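Side-chain contacts in fatty acid multifunctional protein (atmfp2) (Arabidopsis thaliana, PDB 2WTB), which hydrates long-chain enoyl-CoAs and oxidises the resulting 3-hydroxyacyl-CoAs in peroxisomal fatty acid beta-oxidation during seed germination: residues T550-Q553 against F554-F558; V635-E638 against A639-F643. All coordinates share one frame; numbering follows the deposited sequence.

Following the chain from its N terminus, contact 1 comes first, in the closing turns of helix 544-557, and contact 2 follows in the last turns of helix 624-644. Each joins neighbouring turns of one helix, with no residues between its segments, so neither closes a loop. They neither nest nor cross: contact 1 ends well before contact 2 begins. In space they are near neighbours, with centres about 16 Å apart and nearest atoms about 5 Å apart, without touching. Helix 498-514 links them, since Arg500 meets Phe554 of contact 1 and forms a salt bridge with Glu638 of contact 2. Both lie in the helical C-terminal region of the enzyme.

Contact 1: residues T550-Q553 against F554-F558; sequences TATQ and FIENF
Ala551 O is gripped by two backbone donors of the next turn, Phe554 N at 3.0 Å and Ile555 N at 3.2 Å. The Ile555 bond lies in the carbonyl plane and is fairly straight (161° at the hydrogen), whereas the Phe554 donor stands well above that plane. One residue further along, Glu556 N reaches Thr552 O at 3.2 Å, followed by a weak bond from Asn557 N to Gln553 O. Phe554 N thus bonds three residues back, and the carbonyl of Thr550, four residues back, meets the phenylalanine ring instead: Thr550 O lies 3.1 Å from Phe554 CE1, approaching it obliquely. With chi1 at -49°, CG of Phe554 sits beside its own backbone N, which turns the ring back along the preceding turn. The shared acceptor lies in the later turns of helix 544-557, within the helical C-terminal domain of the 3-hydroxyacyl-CoA dehydrogenase part. A large aromatic suits position 554, the buried side of the helix, because its ring stacks with Phe503 of helix 498-514. With an alanine in its place, Phe503 would probably lose its stacking partner and a gap would be likely to open beside Thr550 O. On the helix's outer side, Thr552 and Glu556 run side by side in the same direction. The threonine methyl carries the touch, Thr552 CG2 lying 3.4 Å from Glu556 OE2, while its hydroxyl is bonded to Ile548 O. A short threonine and a long, extended glutamate suit this more exposed side of the helix, where the carboxylate can face solvent. Ile555 adds an apolar branch, its CG1 lying 3.3 Å from Ala551 O.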
ATOM      1  N   THR A 550      18.501  18.046   4.841  1.00107.14           N
ATOM      2  CA  THR A 550      17.317  17.677   5.608  1.00103.07           C
ATOM      3  C   THR A 550      17.674  17.249   7.029  1.00 99.06           C
ATOM      4  O   THR A 550      16.817  17.225   7.913  1.00 98.83           O
ATOM      5  CB  THR A 550      16.542  16.544   4.924  1.00101.91           C
ATOM      6  OG1 THR A 550      17.455  15.511   4.539  1.00102.27           O
ATOM      7  CG2 THR A 550      15.827  17.063   3.688  1.00105.24           C
ATOM      8  N   ALA A 551      18.942  16.912   7.241  1.00 90.12           N
ATOM      9  CA  ALA A 551      19.415  16.511   8.561  1.00 94.98           C
ATOM     10  C   ALA A 551      19.716  17.732   9.426  1.00 96.88           C
ATOM     11  O   ALA A 551      19.586  17.686  10.650  1.00 92.66           O
ATOM     12  CB  ALA A 551      20.651  15.629   8.438  1.00 90.45           C
ATOM     13  N   THR A 552      20.118  18.820   8.779  1.00 96.95           N
ATOM     14  CA  THR A 552      20.440  20.059   9.477  1.00 99.45           C
ATOM     15  C   THR A 552      19.298  20.483  10.391  1.00 98.83           C
ATOM     16  O   THR A 552      19.519  20.941  11.510  1.00101.86           O
ATOM     17  CB  THR A 552      20.723  21.198   8.485  1.00105.47           C
ATOM     18  OG1 THR A 552      21.693  20.767   7.523  1.00113.48           O
ATOM     19  CG2 THR A 552      21.247  22.425   9.214  1.00110.50           C
ATOM     20  N   GLN A 553      18.075  20.322   9.898  1.00100.34           N
ATOM     21  CA  GLN A 553      16.878  20.696  10.639  1.00 96.96           C
ATOM     22  C   GLN A 553      16.871  20.122  12.054  1.00 89.14           C
ATOM     23  O   GLN A 553      16.533  20.815  13.013  1.00 90.31           O
ATOM     24  CB  GLN A 553      15.634  20.232   9.878  1.00 99.49           C
ATOM     25  CG  GLN A 553      14.321  20.732  10.447  1.00105.74           C
ATOM     26  CD  GLN A 553      13.126  20.268   9.639  1.00113.85           C
ATOM     27  OE1 GLN A 553      13.274  19.562   8.640  1.00111.36           O
ATOM     28  NE2 GLN A 553      11.931  20.663  10.066  1.00118.46           N
ATOM     29  N   PHE A 554      17.257  18.857  12.179  1.00 82.22           N
ATOM     30  CA  PHE A 554      17.198  18.159  13.460  1.00 78.57           C
ATOM     31  C   PHE A 554      18.414  18.445  14.334  1.00 87.22           C
ATOM     32  O   PHE A 554      18.314  18.470  15.561  1.00 85.48           O
ATOM     33  CB  PHE A 554      17.052  16.656  13.232  1.00 71.12           C
ATOM     34  CG  PHE A 554      15.968  16.300  12.261  1.00 71.54           C
ATOM     35  CD1 PHE A 554      16.273  15.998  10.944  1.00 77.29           C
ATOM     36  CD2 PHE A 554      14.643  16.283  12.658  1.00 70.43           C
ATOM     37  CE1 PHE A 554      15.277  15.675  10.043  1.00 67.78           C
ATOM     38  CE2 PHE A 554      13.643  15.960  11.763  1.00 75.95           C
ATOM     39  CZ  PHE A 554      13.961  15.654  10.454  1.00 76.49           C
ATOM     40  N   ILE A 555      19.561  18.655  13.698  1.00 87.42           N
ATOM     41  CA  ILE A 555      20.781  18.994  14.419  1.00 86.37           C
ATOM     42  C   ILE A 555      20.590  20.266  15.240  1.00 96.22           C
ATOM     43  O   ILE A 555      21.183  20.426  16.307  1.00 97.73           O
ATOM     44  CB  ILE A 555      21.963  19.198  13.453  1.00 77.99           C
ATOM     45  CG1 ILE A 555      22.233  17.918  12.660  1.00 75.21           C
ATOM     46  CG2 ILE A 555      23.206  19.628  14.214  1.00 70.48           C
ATOM     47  CD1 ILE A 555      23.399  18.031  11.698  1.00 70.19           C
ATOM     48  N   GLU A 556      19.749  21.166  14.737  1.00 98.54           N
ATOM     49  CA  GLU A 556      19.565  22.476  15.350  1.00 95.20           C
ATOM     50  C   GLU A 556      18.405  22.519  16.343  1.00 92.43           C
ATOM     51  O   GLU A 556      18.361  23.387  17.213  1.00 97.18           O
ATOM     52  CB  GLU A 556      19.379  23.544  14.269  1.00 97.29           C
ATOM     53  CG  GLU A 556      20.579  23.684  13.341  1.00107.65           C
ATOM     54  CD  GLU A 556      20.330  24.646  12.195  1.00116.09           C
ATOM     55  OE1 GLU A 556      19.168  25.063  12.008  1.00122.05           O
ATOM     56  OE2 GLU A 556      21.298  24.981  11.480  1.00112.44           O
ATOM     57  N   ASN A 557      17.473  21.579  16.219  1.00 88.30           N
ATOM     58  CA  ASN A 557      16.308  21.548  17.099  1.00 86.40           C
ATOM     59  C   ASN A 557      16.339  20.418  18.129  1.00 88.24           C
ATOM     60  O   ASN A 557      15.601  20.448  19.115  1.00 95.44           O
ATOM     61  CB  ASN A 557      15.015  21.490  16.280  1.00 84.76           C
ATOM     62  CG  ASN A 557      14.765  22.765  15.496  1.00 84.74           C
ATOM     63  OD1 ASN A 557      15.216  23.843  15.880  1.00 80.60           O
ATOM     64  ND2 ASN A 557      14.038  22.648  14.391  1.00 88.66           N
ATOM     65  N   PHE A 558      17.193  19.426  17.898  1.00 78.05           N
ATOM     66  CA  PHE A 558      17.359  18.323  18.840  1.00 78.67           C
ATOM     67  C   PHE A 558      18.837  17.986  19.012  1.00 86.39           C
ATOM     68  O   PHE A 558      19.226  16.822  18.935  1.00 98.11           O
ATOM     69  CB  PHE A 558      16.605  17.078  18.362  1.00 76.04           C
ATOM     70  CG  PHE A 558      15.167  17.330  18.005  1.00 71.85           C
ATOM     71  CD1 PHE A 558      14.742  17.237  16.689  1.00 62.30           C
ATOM     72  CD2 PHE A 558      14.240  17.652  18.982  1.00 83.59           C
ATOM     73  CE1 PHE A 558      13.420  17.462  16.354  1.00 71.22           C
ATOM     74  CE2 PHE A 558      12.916  17.880  18.652  1.00 81.23           C
ATOM     75  CZ  PHE A 558      12.505  17.785  17.336  1.00 75.01           C
TER

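Contact 2: residues V635-E638 against A639-F643; sequences VVNE and ACRVF
Glu638 and Arg641 form a local salt bridge, one turn apart on a largely buried part of helix 624-644 in the C-terminal helical region. Glu638 OE1 stands 2.8 Å from Arg641 NH1, but the hydrogen bond within this bridge is weak, bent to 124° at the hydrogen. The side chains cross at about a right angle, although carboxylate and guanidinium planes are nearly aligned. Glu638 gets there by bending at chi2 (62°), while the arginine extends from CG to NE; a straighter glutamate would carry its oxygens elsewhere. The other oxygen, OE2, is claimed by Arg500 of helix 498-514 and by Arg561, so one buried carboxylate answers three arginines and its negative charge is probably well stabilised. A long, flexible arginine suits position 641 because it can lie back over the preceding turn. Asn637 crosses it at a slant, the amide plane turned 47° from the guanidinium, with OD1 over one face, 4.0 Å above the plane and toward the rim. An asparagine suits the place because its amide can accept from Cys701 N and donate to Lys699 O, fixing its rotation and joining the helix to residues 699-701. Regular four-residue backbone bonds support all this, among them Val642 N to Glu638 O at 2.9 Å. The apolar side is carried by Val636 CG1, 4.2 Å from Cys640 SG, and by Ala639, whose methyl touches Met501, Leu654 and Met672 of three neighbouring helices. The arrangement is that of an i to i+3 intrahelical salt bridge, drawn here into a cluster of three arginines round one buried glutamate.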
ATOM      1  N   VAL A 635      14.953   4.689  16.255  1.00 75.16           N
ATOM      2  CA  VAL A 635      13.818   5.131  15.449  1.00 73.35           C
ATOM      3  C   VAL A 635      12.506   4.873  16.189  1.00 75.54           C
ATOM      4  O   VAL A 635      11.608   5.716  16.188  1.00 77.96           O
ATOM      5  CB  VAL A 635      13.779   4.448  14.067  1.00 62.59           C
ATOM      6  CG1 VAL A 635      12.458   4.719  13.381  1.00 53.13           C
ATOM      7  CG2 VAL A 635      14.933   4.929  13.202  1.00 65.13           C
ATOM      8  N   VAL A 636      12.398   3.705  16.818  1.00 74.53           N
ATOM      9  CA  VAL A 636      11.251   3.406  17.665  1.00 75.14           C
ATOM     10  C   VAL A 636      11.147   4.480  18.737  1.00 70.16           C
ATOM     11  O   VAL A 636      10.075   5.031  18.988  1.00 69.75           O
ATOM     12  CB  VAL A 636      11.389   2.042  18.363  1.00 71.51           C
ATOM     13  CG1 VAL A 636      10.270   1.851  19.382  1.00 55.91           C
ATOM     14  CG2 VAL A 636      11.392   0.915  17.346  1.00 65.78           C
ATOM     15  N   ASN A 637      12.282   4.772  19.360  1.00 58.72           N
ATOM     16  CA  ASN A 637      12.360   5.788  20.398  1.00 69.68           C
ATOM     17  C   ASN A 637      11.773   7.115  19.922  1.00 73.42           C
ATOM     18  O   ASN A 637      11.039   7.781  20.654  1.00 78.50           O
ATOM     19  CB  ASN A 637      13.814   5.979  20.830  1.00 55.23           C
ATOM     20  CG  ASN A 637      13.940   6.689  22.158  1.00 66.55           C
ATOM     21  OD1 ASN A 637      12.980   6.776  22.923  1.00 66.77           O
ATOM     22  ND2 ASN A 637      15.132   7.198  22.444  1.00 70.09           N
ATOM     23  N   GLU A 638      12.097   7.487  18.689  1.00 64.67           N
ATOM     24  CA  GLU A 638      11.656   8.756  18.128  1.00 59.82           C
ATOM     25  C   GLU A 638      10.184   8.690  17.744  1.00 64.37           C
ATOM     26  O   GLU A 638       9.442   9.658  17.916  1.00 67.07           O
ATOM     27  CB  GLU A 638      12.508   9.129  16.915  1.00 59.80           C
ATOM     28  CG  GLU A 638      12.323  10.560  16.445  1.00 66.55           C
ATOM     29  CD  GLU A 638      12.717  11.576  17.501  1.00 71.51           C
ATOM     30  OE1 GLU A 638      13.707  11.335  18.223  1.00 76.49           O
ATOM     31  OE2 GLU A 638      12.038  12.619  17.604  1.00 73.28           O
ATOM     32  N   ALA A 639       9.769   7.538  17.224  1.00 59.96           N
ATOM     33  CA  ALA A 639       8.374   7.315  16.878  1.00 48.45           C
ATOM     34  C   ALA A 639       7.491   7.499  18.106  1.00 65.66           C
ATOM     35  O   ALA A 639       6.368   7.990  18.007  1.00 80.35           O
ATOM     36  CB  ALA A 639       8.188   5.924  16.299  1.00 47.85           C
ATOM     37  N   CYS A 640       8.009   7.101  19.264  1.00 65.24           N
ATOM     38  CA  CYS A 640       7.271   7.223  20.515  1.00 63.81           C
ATOM     39  C   CYS A 640       7.141   8.677  20.953  1.00 65.27           C
ATOM     40  O   CYS A 640       6.097   9.086  21.454  1.00 66.61           O
ATOM     41  CB  CYS A 640       7.929   6.389  21.613  1.00 69.09           C
ATOM     42  SG  CYS A 640       7.739   4.611  21.384  1.00 71.99           S
ATOM     43  N   ARG A 641       8.206   9.451  20.767  1.00 62.08           N
ATOM     44  CA  ARG A 641       8.157  10.884  21.021  1.00 55.47           C
ATOM     45  C   ARG A 641       7.071  11.509  20.151  1.00 69.49           C
ATOM     46  O   ARG A 641       6.230  12.272  20.632  1.00 64.19           O
ATOM     47  CB  ARG A 641       9.504  11.535  20.707  1.00 52.74           C
ATOM     48  CG  ARG A 641      10.659  11.072  21.580  1.00 60.51           C
ATOM     49  CD  ARG A 641      11.888  11.946  21.357  1.00 63.69           C
ATOM     50  NE  ARG A 641      12.972  11.642  22.289  1.00 65.97           N
ATOM     51  CZ  ARG A 641      13.988  10.832  22.012  1.00 74.68           C
ATOM     52  NH1 ARG A 641      14.061  10.237  20.828  1.00 77.88           N
ATOM     53  NH2 ARG A 641      14.932  10.613  22.918  1.00 69.32           N
ATOM     54  N   VAL A 642       7.097  11.173  18.866  1.00 61.90           N
ATOM     55  CA  VAL A 642       6.103  11.662  17.919  1.00 65.55           C
ATOM     56  C   VAL A 642       4.694  11.251  18.328  1.00 68.89           C
ATOM     57  O   VAL A 642       3.762  12.054  18.275  1.00 80.33           O
ATOM     58  CB  VAL A 642       6.390  11.149  16.495  1.00 60.35           C
ATOM     59  CG1 VAL A 642       5.151  11.273  15.620  1.00 56.31           C
ATOM     60  CG2 VAL A 642       7.561  11.901  15.889  1.00 53.34           C
ATOM     61  N   PHE A 643       4.543   9.998  18.738  1.00 65.69           N
ATOM     62  CA  PHE A 643       3.240   9.472  19.121  1.00 63.16           C
ATOM     63  C   PHE A 643       2.743  10.086  20.426  1.00 71.20           C
ATOM     64  O   PHE A 643       1.562  10.405  20.565  1.00 75.61           O
ATOM     65  CB  PHE A 643       3.298   7.951  19.244  1.00 61.07           C
ATOM     66  CG  PHE A 643       1.995   7.326  19.636  1.00 57.69           C
ATOM     67  CD1 PHE A 643       0.829   7.646  18.960  1.00 65.29           C
ATOM     68  CD2 PHE A 643       1.934   6.411  20.670  1.00 50.66           C
ATOM     69  CE1 PHE A 643      -0.374   7.071  19.315  1.00 55.41           C
ATOM     70  CE2 PHE A 643       0.735   5.831  21.028  1.00 58.25           C
ATOM     71  CZ  PHE A 643      -0.421   6.162  20.349  1.00 58.26           C
TER